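Local structure of long form salivary protein D7L1 (Anopheles stephensi, 3NHI) at residues Val14-Arg17 against Cys18-His22; Tyr51-Cys54 against Val55-Leu59; Ala5-Ala8 against Glu9-Leu12. The protein binds and sequesters host cysteinyl leukotrienes and thromboxane A2 analogues, and so modulates blood feeding of female mosquitoes. All blocks are in the same frame, centred on the assembly; numbering follows the deposited sequence.

All three contacts are local, between residues close in sequence; contact 3 joins a loop to the first helix turn. Contacts 3 and 1 follow one another on helix 8-22, at its start and in its last turns. Contact 2 lies on helix 46-58, and the disulfide Cys18-Cys54 ties it to contact 1. Contacts 1 and 3 are buried for the most part, and contact 2 partly. The chemistry changes with place. Contact 1 has charged pairs and waters on one side and two tyrosines on the ligand. Contact 2 is mainly apolar toward the ligand chain, with a threonine bonded back to its own helix. Contact 3 is a polar helix cap. All three touch the bound fatty acid.

Contact 1 of 3, residues Val14-Arg17 against Cys18-His22; sequences VYKR and CYEDH. With EAH ((5S,7E,9E,11Z,14Z)-5-hydroxyicosa-7,9,11,14-tetraenoic acid), chain B.
Val14-Arg17 and Cys18-His22 are consecutive turns of helix 8-22. Backbone bonds run from Cys18, Tyr19, Glu20 and Asp21 N to the carbonyls of Val14, Tyr15, Lys16 and Arg17. Arg17 and Asp21 form a salt bridge, with Arg17 NE 2.8 Å from Asp21 OD2. This oxygen sits at the guanidinium edge, almost in its plane, but NE meets the carboxylate on its syn side and 35° out of its plane. The two planes are 76° apart. A bend at chi2 (56°) carries the Arg17 chain toward Asp21. Water 3 bridges Arg17 NH2 and Asp21 OD2, so OD2 is gripped twice. Lys16 and Glu20 run side by side. Their salt bridge is long, Lys16 NZ to Glu20 OE1 3.9 Å, and waters 1 and 2 link NZ to OE1 and OE2. Arg212 is a further partner of both Glu20 and Asp21.

EAH C8 lies over one face of the Tyr15 ring, 3.7 Å from Tyr15 CG. Tyr19 OH is 3.6 Å from EAH C7. Their hydroxyls bond to Tyr131 O and Asn37 OD1, respectively. In this odorant-binding-protein fold, i to i+4 ion pairs join one helix side to helix 207-216, and both tyrosines line the ligand pocket on another.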
loop_
_atom_site.group_PDB
_atom_site.type_symbol
_atom_site.label_atom_id
_atom_site.label_comp_id
_atom_site.label_asym_id
_atom_site.label_seq_id
_atom_site.Cartn_x
_atom_site.Cartn_y
_atom_site.Cartn_z
ATOM N N VAL A 14 -0.648 -1.748 -3.814
ATOM C CA VAL A 14 -0.060 -1.391 -5.105
ATOM C C VAL A 14 -1.077 -0.739 -6.039
ATOM O O VAL A 14 -0.817 0.324 -6.604
ATOM C CB VAL A 14 0.590 -2.611 -5.774
ATOM C CG1 VAL A 14 0.948 -2.304 -7.235
ATOM C CG2 VAL A 14 1.811 -3.044 -4.986
ATOM N N TYR A 15 -2.244 -1.356 -6.188
ATOM C CA TYR A 15 -3.244 -0.785 -7.092
ATOM C C TYR A 15 -3.642 0.625 -6.653
ATOM O O TYR A 15 -3.647 1.551 -7.468
ATOM C CB TYR A 15 -4.489 -1.678 -7.214
ATOM C CG TYR A 15 -4.194 -3.102 -7.668
ATOM C CD1 TYR A 15 -3.359 -3.353 -8.764
ATOM C CD2 TYR A 15 -4.756 -4.191 -7.009
ATOM C CE1 TYR A 15 -3.082 -4.648 -9.177
ATOM C CE2 TYR A 15 -4.482 -5.501 -7.416
ATOM C CZ TYR A 15 -3.650 -5.712 -8.504
ATOM O OH TYR A 15 -3.352 -6.983 -8.924
ATOM N N LYS A 16 -3.940 0.802 -5.369
ATOM C CA LYS A 16 -4.472 2.082 -4.905
ATOM C C LYS A 16 -3.405 3.162 -4.921
ATOM O O LYS A 16 -3.691 4.301 -5.289
ATOM C CB LYS A 16 -5.165 1.956 -3.542
ATOM C CG LYS A 16 -4.255 1.718 -2.338
ATOM C CD LYS A 16 -3.995 2.990 -1.522
ATOM C CE LYS A 16 -3.219 2.665 -0.235
ATOM N NZ LYS A 16 -3.044 3.877 0.602
ATOM N N ARG A 17 -2.171 2.819 -4.548
ATOM C CA ARG A 17 -1.090 3.800 -4.582
ATOM C C ARG A 17 -0.784 4.222 -6.016
ATOM O O ARG A 17 -0.532 5.400 -6.282
ATOM C CB ARG A 17 0.157 3.290 -3.849
ATOM C CG ARG A 17 1.377 4.200 -3.958
ATOM C CD ARG A 17 1.110 5.625 -3.469
ATOM N NE ARG A 17 2.368 6.365 -3.406
ATOM C CZ ARG A 17 3.129 6.468 -2.319
ATOM N NH1 ARG A 17 2.755 5.893 -1.183
ATOM N NH2 ARG A 17 4.268 7.145 -2.379
ATOM N N CYS A 18 -0.827 3.270 -6.943
ATOM C CA CYS A 18 -0.615 3.617 -8.345
ATOM C C CYS A 18 -1.736 4.496 -8.886
ATOM O O CYS A 18 -1.460 5.427 -9.642
ATOM C CB CYS A 18 -0.404 2.371 -9.203
ATOM S SG CYS A 18 1.165 1.531 -8.885
ATOM N N TYR A 19 -2.988 4.224 -8.500
ATOM C CA TYR A 19 -4.086 5.135 -8.845
ATOM C C TYR A 19 -3.798 6.534 -8.305
ATOM O O TYR A 19 -3.927 7.525 -9.021
ATOM C CB TYR A 19 -5.423 4.641 -8.278
ATOM C CG TYR A 19 -6.218 3.667 -9.126
ATOM C CD1 TYR A 19 -7.434 4.045 -9.693
ATOM C CD2 TYR A 19 -5.790 2.353 -9.307
ATOM C CE1 TYR A 19 -8.189 3.152 -10.444
ATOM C CE2 TYR A 19 -6.542 1.447 -10.056
ATOM C CZ TYR A 19 -7.735 1.859 -10.620
ATOM O OH TYR A 19 -8.467 0.967 -11.358
ATOM N N GLU A 20 -3.412 6.625 -7.037
ATOM C CA GLU A 20 -3.128 7.936 -6.434
ATOM C C GLU A 20 -2.055 8.701 -7.191
ATOM O O GLU A 20 -2.156 9.929 -7.379
ATOM C CB GLU A 20 -2.712 7.790 -4.970
ATOM C CG GLU A 20 -3.834 7.379 -4.039
ATOM C CD GLU A 20 -3.368 7.078 -2.630
ATOM O OE1 GLU A 20 -4.215 6.624 -1.839
ATOM O OE2 GLU A 20 -2.172 7.278 -2.313
ATOM N N ASP A 21 -1.029 7.984 -7.628
ATOM C CA ASP A 21 0.121 8.644 -8.216
ATOM C C ASP A 21 -0.014 8.896 -9.715
ATOM O O ASP A 21 0.774 9.658 -10.283
ATOM C CB ASP A 21 1.393 7.880 -7.879
ATOM C CG ASP A 21 1.777 8.020 -6.411
ATOM O OD1 ASP A 21 1.143 8.823 -5.692
ATOM O OD2 ASP A 21 2.717 7.341 -5.996
ATOM N N HIS A 22 -1.008 8.279 -10.350
ATOM C CA HIS A 22 -1.136 8.382 -11.817
ATOM C C HIS A 22 -2.469 8.871 -12.353
ATOM O O HIS A 22 -2.527 9.346 -13.480
ATOM C CB HIS A 22 -0.700 7.072 -12.481
ATOM C CG HIS A 22 0.726 6.747 -12.202
ATOM N ND1 HIS A 22 1.764 7.318 -12.907
ATOM C CD2 HIS A 22 1.296 6.003 -11.227
ATOM C CE1 HIS A 22 2.913 6.905 -12.401
ATOM N NE2 HIS A 22 2.657 6.111 -11.377
HETATM O O1 EAH B . -10.722 -5.965 -3.145
HETATM C C1 EAH B . -10.481 -5.431 -4.258
HETATM O O2 EAH B . -10.920 -4.299 -4.575
HETATM C C2 EAH B . -9.619 -6.190 -5.248
HETATM C C3 EAH B . -9.715 -5.579 -6.648
HETATM C C4 EAH B . -8.598 -4.567 -6.896
HETATM C C5 EAH B . -8.740 -3.951 -8.272
HETATM O O3 EAH B . -8.419 -4.864 -9.191
HETATM C C6 EAH B . -7.824 -2.738 -8.404
HETATM C C7 EAH B . -7.825 -2.192 -9.823
HETATM C C8 EAH B . -6.509 -2.502 -10.505
HETATM C C9 EAH B . -6.603 -2.176 -11.923
HETATM C C10 EAH B . -5.524 -2.601 -12.579
HETATM C C11 EAH B . -5.671 -2.255 -13.990
HETATM C C12 EAH B . -4.799 -2.615 -14.936
HETATM C C13 EAH B . -3.542 -3.406 -14.656
HETATM C C14 EAH B . -2.402 -2.427 -14.480
HETATM C C15 EAH B . -1.180 -2.594 -14.989
HETATM C C16 EAH B . -0.770 -3.799 -15.800
HETATM C C17 EAH B . 0.004 -4.753 -14.903
HETATM C C18 EAH B . -0.918 -5.821 -14.331
HETATM C C19 EAH B . -0.109 -7.000 -13.815
HETATM C C20 EAH B . -1.009 -8.021 -13.158
HETATM O O HOH W 1 -4.143 6.723 0.806
HETATM O O HOH W 2 -0.852 5.315 -0.719
HETATM O O HOH W 3 5.167 8.418 -4.903
#

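Contact 2 of 3, residues Tyr51-Cys54 against Val55-Leu59; sequences YAKC and VLTGL. With EAH ((5S,7E,9E,11Z,14Z)-5-hydroxyicosa-7,9,11,14-tetraenoic acid), chain B.
Tyr51-Cys54 and Val55-Leu59 are successive turns near the end of helix 46-58, joined by backbone bonds from Val55, Leu56, Thr57 and Gly58 N to the carbonyls four residues earlier. Tyr51 and Val55 make the main side-chain contact. Val55 CG2 lies over one face of the Tyr51 ring, 4.0 Å from its centroid and 23° off the normal, a CH-pi contact. Val55 CG2 is offset toward the rim, 3.8 Å from Tyr51 CZ. Tyr51 CG is anti to the backbone N (chi1 173°), which turns the ring beside the next turn, where Val55 CG2 meets its face. The hydroxyl continues to the ligand, with Tyr51 OH 3.3 Å from EAH C10. Trp36 stacks on the Tyr51 ring and Tyr19 meets it edge-to-face.

Val55 also faces the ligand. Val55 CB is 3.6 Å from EAH C15, and CG1 packs on the same part of the chain. Leu56 CD2 touches EAH C17 at 3.8 Å. Leu59 CD1 reaches the far end of the tail, 3.6 Å from EAH C20.

Away from the pocket, Thr57 OG1 donates to Lys53 O at 2.8 Å. It comes from above the carbonyl plane, 35° out of it. Thr57 N reaches the same oxygen from the opposite face, so two bonds grip it. Lys53 runs alongside Thr57 and sends NZ on to Gly107 O. Cys54 SG is bonded to Cys18 SG, tying this helix to helix 8-22.

Here one helix side forms a lipid-binding wall of the odorant-binding-protein fold: Tyr51 is a thromboxane A2-binding residue, and Ala52, Val55, Leu56 and Leu59 line the same ligand pocket.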
loop_
_atom_site.group_PDB
_atom_site.type_symbol
_atom_site.label_atom_id
_atom_site.label_comp_id
_atom_site.label_asym_id
_atom_site.label_seq_id
_atom_site.Cartn_x
_atom_site.Cartn_y
_atom_site.Cartn_z
ATOM N N TYR A 51 1.172 4.469 -15.405
ATOM C CA TYR A 51 0.344 3.674 -14.509
ATOM C C TYR A 51 0.702 2.186 -14.614
ATOM O O TYR A 51 0.906 1.513 -13.597
ATOM C CB TYR A 51 -1.147 3.908 -14.773
ATOM C CG TYR A 51 -2.027 2.978 -13.980
ATOM C CD1 TYR A 51 -2.187 3.145 -12.605
ATOM C CD2 TYR A 51 -2.713 1.942 -14.612
ATOM C CE1 TYR A 51 -3.005 2.288 -11.872
ATOM C CE2 TYR A 51 -3.521 1.080 -13.894
ATOM C CZ TYR A 51 -3.656 1.256 -12.533
ATOM O OH TYR A 51 -4.465 0.392 -11.835
ATOM N N ALA A 52 0.821 1.690 -15.842
ATOM C CA ALA A 52 1.220 0.302 -16.074
ATOM C C ALA A 52 2.586 -0.000 -15.454
ATOM O O ALA A 52 2.751 -1.017 -14.775
ATOM C CB ALA A 52 1.219 -0.010 -17.558
ATOM N N LYS A 53 3.555 0.887 -15.669
ATOM C CA LYS A 53 4.874 0.710 -15.073
ATOM C C LYS A 53 4.773 0.665 -13.542
ATOM O O LYS A 53 5.410 -0.164 -12.900
ATOM C CB LYS A 53 5.844 1.812 -15.521
ATOM C CG LYS A 53 7.191 1.713 -14.815
ATOM C CD LYS A 53 8.255 2.639 -15.397
ATOM C CE LYS A 53 9.572 2.449 -14.657
ATOM N NZ LYS A 53 10.687 3.266 -15.224
ATOM N N CYS A 54 3.959 1.552 -12.971
ATOM C CA CYS A 54 3.763 1.574 -11.527
ATOM C C CYS A 54 3.254 0.231 -10.997
ATOM O O CYS A 54 3.777 -0.295 -10.009
ATOM C CB CYS A 54 2.809 2.709 -11.160
ATOM S SG CYS A 54 2.548 2.932 -9.386
ATOM N N VAL A 55 2.254 -0.332 -11.664
ATOM C CA VAL A 55 1.671 -1.580 -11.181
ATOM C C VAL A 55 2.622 -2.758 -11.388
ATOM O O VAL A 55 2.781 -3.587 -10.491
ATOM C CB VAL A 55 0.300 -1.852 -11.804
ATOM C CG1 VAL A 55 -0.255 -3.212 -11.359
ATOM C CG2 VAL A 55 -0.672 -0.745 -11.419
ATOM N N LEU A 56 3.277 -2.812 -12.549
ATOM C CA LEU A 56 4.250 -3.870 -12.803
ATOM C C LEU A 56 5.381 -3.836 -11.768
ATOM O O LEU A 56 5.839 -4.886 -11.289
ATOM C CB LEU A 56 4.815 -3.773 -14.231
ATOM C CG LEU A 56 3.850 -4.130 -15.366
ATOM C CD1 LEU A 56 4.342 -3.573 -16.685
ATOM C CD2 LEU A 56 3.661 -5.637 -15.472
ATOM N N THR A 57 5.816 -2.629 -11.406
ATOM C CA THR A 57 6.863 -2.474 -10.406
ATOM C C THR A 57 6.362 -2.879 -9.021
ATOM O O THR A 57 7.031 -3.616 -8.314
ATOM C CB THR A 57 7.375 -1.027 -10.399
ATOM O OG1 THR A 57 7.902 -0.732 -11.697
ATOM C CG2 THR A 57 8.472 -0.816 -9.333
ATOM N N GLY A 58 5.178 -2.401 -8.653
ATOM C CA GLY A 58 4.623 -2.691 -7.327
ATOM C C GLY A 58 4.341 -4.173 -7.111
ATOM O O GLY A 58 4.585 -4.702 -6.027
ATOM N N LEU A 59 3.819 -4.840 -8.142
ATOM C CA LEU A 59 3.584 -6.282 -8.045
ATOM C C LEU A 59 4.872 -7.082 -8.212
ATOM O O LEU A 59 4.868 -8.311 -8.074
ATOM C CB LEU A 59 2.533 -6.737 -9.061
ATOM C CG LEU A 59 1.137 -6.119 -8.926
ATOM C CD1 LEU A 59 0.250 -6.685 -10.020
ATOM C CD2 LEU A 59 0.506 -6.383 -7.556
HETATM O O1 EAH B . -10.722 -5.965 -3.145
HETATM C C1 EAH B . -10.481 -5.431 -4.258
HETATM O O2 EAH B . -10.920 -4.299 -4.575
HETATM C C2 EAH B . -9.619 -6.190 -5.248
HETATM C C3 EAH B . -9.715 -5.579 -6.648
HETATM C C4 EAH B . -8.598 -4.567 -6.896
HETATM C C5 EAH B . -8.740 -3.951 -8.272
HETATM O O3 EAH B . -8.419 -4.864 -9.191
HETATM C C6 EAH B . -7.824 -2.738 -8.404
HETATM C C7 EAH B . -7.825 -2.192 -9.823
HETATM C C8 EAH B . -6.509 -2.502 -10.505
HETATM C C9 EAH B . -6.603 -2.176 -11.923
HETATM C C10 EAH B . -5.524 -2.601 -12.579
HETATM C C11 EAH B . -5.671 -2.255 -13.990
HETATM C C12 EAH B . -4.799 -2.615 -14.936
HETATM C C13 EAH B . -3.542 -3.406 -14.656
HETATM C C14 EAH B . -2.402 -2.427 -14.480
HETATM C C15 EAH B . -1.180 -2.594 -14.989
HETATM C C16 EAH B . -0.770 -3.799 -15.800
HETATM C C17 EAH B . 0.004 -4.753 -14.903
HETATM C C18 EAH B . -0.918 -5.821 -14.331
HETATM C C19 EAH B . -0.109 -7.000 -13.815
HETATM C C20 EAH B . -1.009 -8.021 -13.158
#

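Contact 3 of 3, residues Ala5-Ala8 against Glu9-Leu12; sequences ALDA and EQAL. With EAH ((5S,7E,9E,11Z,14Z)-5-hydroxyicosa-7,9,11,14-tetraenoic acid), chain B.
Gln10 reaches back from the first turn of helix 8-22 to Asp7, the residue just before it. Gln10 CB lies 3.6 Å from Asp7 OD1 and also near Leu6 CB. Gln10 CG follows at 3.4 Å from the same oxygen, Asp7 OD1. CG is anti to the carbonyl carbon, and the extended chain brings the amide back to the backbone N of Asp7. At the tip, Gln10 OE1 accepts from Asp7 N at 2.9 Å in a nearly straight bond, with an N-H...O angle of 176°. The donor is tilted from the plane of the amide carbonyl. The other branch turns to Leu6, with Gln10 NE2 3.8 Å from Leu6 CD2. Waters 4 and 5 lie between OE1 and Ala5 O.

Asp7 answers in the other direction. Asp7 OD1 accepts from Gln10 N at 2.8 Å, nearly along the C-O axis of the carboxylate. Asp7 CG sits between the backbone N and the carbonyl carbon (chi1 74°), and this brings OD1 to the backbone N-H of Gln10 at the helix end. The carboxylate and the Gln10 amide are turned 61° apart. A negative charge here would probably be stabilised by the helix dipole. Water 6 donates to both Asp7 OD2 and Glu9 OE1, bridging two acidic groups that lie near each other. Glu9 OE2 also has partners in Arg198 and Tyr268.

Behind the cap the regular helix bonds begin, from Ala11 N to Asp7 O and from Leu12 N to Ala8 O. Leu12 points a methyl at the ligand head, with Leu12 CD1 3.7 Å from EAH O2. Lys151, hydrogen-bonded to the ligand, lies beside this leucine. The reciprocal bonds make a capping box, with Asp7 as N-cap, at the start of a helix that lines the lipid pocket.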
loop_
_atom_site.group_PDB
_atom_site.type_symbol
_atom_site.label_atom_id
_atom_site.label_comp_id
_atom_site.label_asym_id
_atom_site.label_seq_id
_atom_site.Cartn_x
_atom_site.Cartn_y
_atom_site.Cartn_z
ATOM N N ALA A 5 5.796 -14.124 -2.449
ATOM C CA ALA A 5 4.505 -13.792 -3.055
ATOM C C ALA A 5 3.744 -12.727 -2.278
ATOM O O ALA A 5 3.897 -12.579 -1.056
ATOM C CB ALA A 5 3.658 -15.027 -3.200
ATOM N N LEU A 6 2.927 -11.978 -3.005
ATOM C CA LEU A 6 2.157 -10.871 -2.437
ATOM C C LEU A 6 0.750 -11.304 -2.052
ATOM O O LEU A 6 0.058 -11.974 -2.834
ATOM C CB LEU A 6 2.095 -9.706 -3.432
ATOM C CG LEU A 6 3.476 -9.163 -3.846
ATOM C CD1 LEU A 6 3.382 -8.080 -4.919
ATOM C CD2 LEU A 6 4.315 -8.698 -2.632
ATOM N N ASP A 7 0.343 -10.920 -0.848
ATOM C CA ASP A 7 -1.006 -11.212 -0.390
ATOM C C ASP A 7 -2.031 -10.196 -0.897
ATOM O O ASP A 7 -1.684 -9.264 -1.619
ATOM C CB ASP A 7 -1.041 -11.413 1.137
ATOM C CG ASP A 7 -0.896 -10.119 1.930
ATOM O OD1 ASP A 7 -1.295 -9.035 1.453
ATOM O OD2 ASP A 7 -0.415 -10.200 3.084
ATOM N N ALA A 8 -3.297 -10.380 -0.532
ATOM C CA ALA A 8 -4.338 -9.500 -1.073
ATOM C C ALA A 8 -4.187 -8.033 -0.672
ATOM O O ALA A 8 -4.459 -7.138 -1.491
ATOM C CB ALA A 8 -5.720 -10.021 -0.700
ATOM N N GLU A 9 -3.774 -7.782 0.569
ATOM C CA GLU A 9 -3.562 -6.412 1.018
ATOM C C GLU A 9 -2.375 -5.778 0.286
ATOM O O GLU A 9 -2.417 -4.600 -0.076
ATOM C CB GLU A 9 -3.345 -6.349 2.535
ATOM C CG GLU A 9 -3.058 -4.934 3.077
ATOM C CD GLU A 9 -1.611 -4.461 2.900
ATOM O OE1 GLU A 9 -0.674 -5.289 2.891
ATOM O OE2 GLU A 9 -1.410 -3.231 2.803
ATOM N N GLN A 10 -1.318 -6.559 0.076
ATOM C CA GLN A 10 -0.131 -6.025 -0.571
ATOM C C GLN A 10 -0.431 -5.650 -2.017
ATOM O O GLN A 10 0.036 -4.614 -2.512
ATOM C CB GLN A 10 0.998 -7.030 -0.484
ATOM C CG GLN A 10 1.551 -7.173 0.912
ATOM C CD GLN A 10 2.553 -8.290 0.944
ATOM O OE1 GLN A 10 2.212 -9.448 0.774
ATOM N NE2 GLN A 10 3.828 -7.937 1.075
ATOM N N ALA A 11 -1.218 -6.480 -2.693
ATOM C CA ALA A 11 -1.652 -6.159 -4.053
ATOM C C ALA A 11 -2.573 -4.931 -4.084
ATOM O O ALA A 11 -2.394 -4.039 -4.934
ATOM C CB ALA A 11 -2.332 -7.360 -4.699
ATOM N N LEU A 12 -3.548 -4.882 -3.170
ATOM C CA LEU A 12 -4.476 -3.750 -3.114
ATOM C C LEU A 12 -3.730 -2.441 -2.869
ATOM O O LEU A 12 -4.061 -1.400 -3.461
ATOM C CB LEU A 12 -5.543 -3.972 -2.040
ATOM C CG LEU A 12 -6.768 -3.055 -2.159
ATOM C CD1 LEU A 12 -7.566 -3.315 -3.441
ATOM C CD2 LEU A 12 -7.669 -3.209 -0.949
HETATM O O1 EAH B . -10.722 -5.965 -3.145
HETATM C C1 EAH B . -10.481 -5.431 -4.258
HETATM O O2 EAH B . -10.920 -4.299 -4.575
HETATM C C2 EAH B . -9.619 -6.190 -5.248
HETATM C C3 EAH B . -9.715 -5.579 -6.648
HETATM C C4 EAH B . -8.598 -4.567 -6.896
HETATM C C5 EAH B . -8.740 -3.951 -8.272
HETATM O O3 EAH B . -8.419 -4.864 -9.191
HETATM C C6 EAH B . -7.824 -2.738 -8.404
HETATM C C7 EAH B . -7.825 -2.192 -9.823
HETATM C C8 EAH B . -6.509 -2.502 -10.505
HETATM C C9 EAH B . -6.603 -2.176 -11.923
HETATM C C10 EAH B . -5.524 -2.601 -12.579
HETATM C C11 EAH B . -5.671 -2.255 -13.990
HETATM C C12 EAH B . -4.799 -2.615 -14.936
HETATM C C13 EAH B . -3.542 -3.406 -14.656
HETATM C C14 EAH B . -2.402 -2.427 -14.480
HETATM C C15 EAH B . -1.180 -2.594 -14.989
HETATM C C16 EAH B . -0.770 -3.799 -15.800
HETATM C C17 EAH B . 0.004 -4.753 -14.903
HETATM C C18 EAH B . -0.918 -5.821 -14.331
HETATM C C19 EAH B . -0.109 -7.000 -13.815
HETATM C C20 EAH B . -1.009 -8.021 -13.158
HETATM O O HOH W 4 4.668 -10.982 0.848
HETATM O O HOH W 5 2.616 -12.072 1.578
HETATM O O HOH W 6 -0.396 -7.712 4.254
#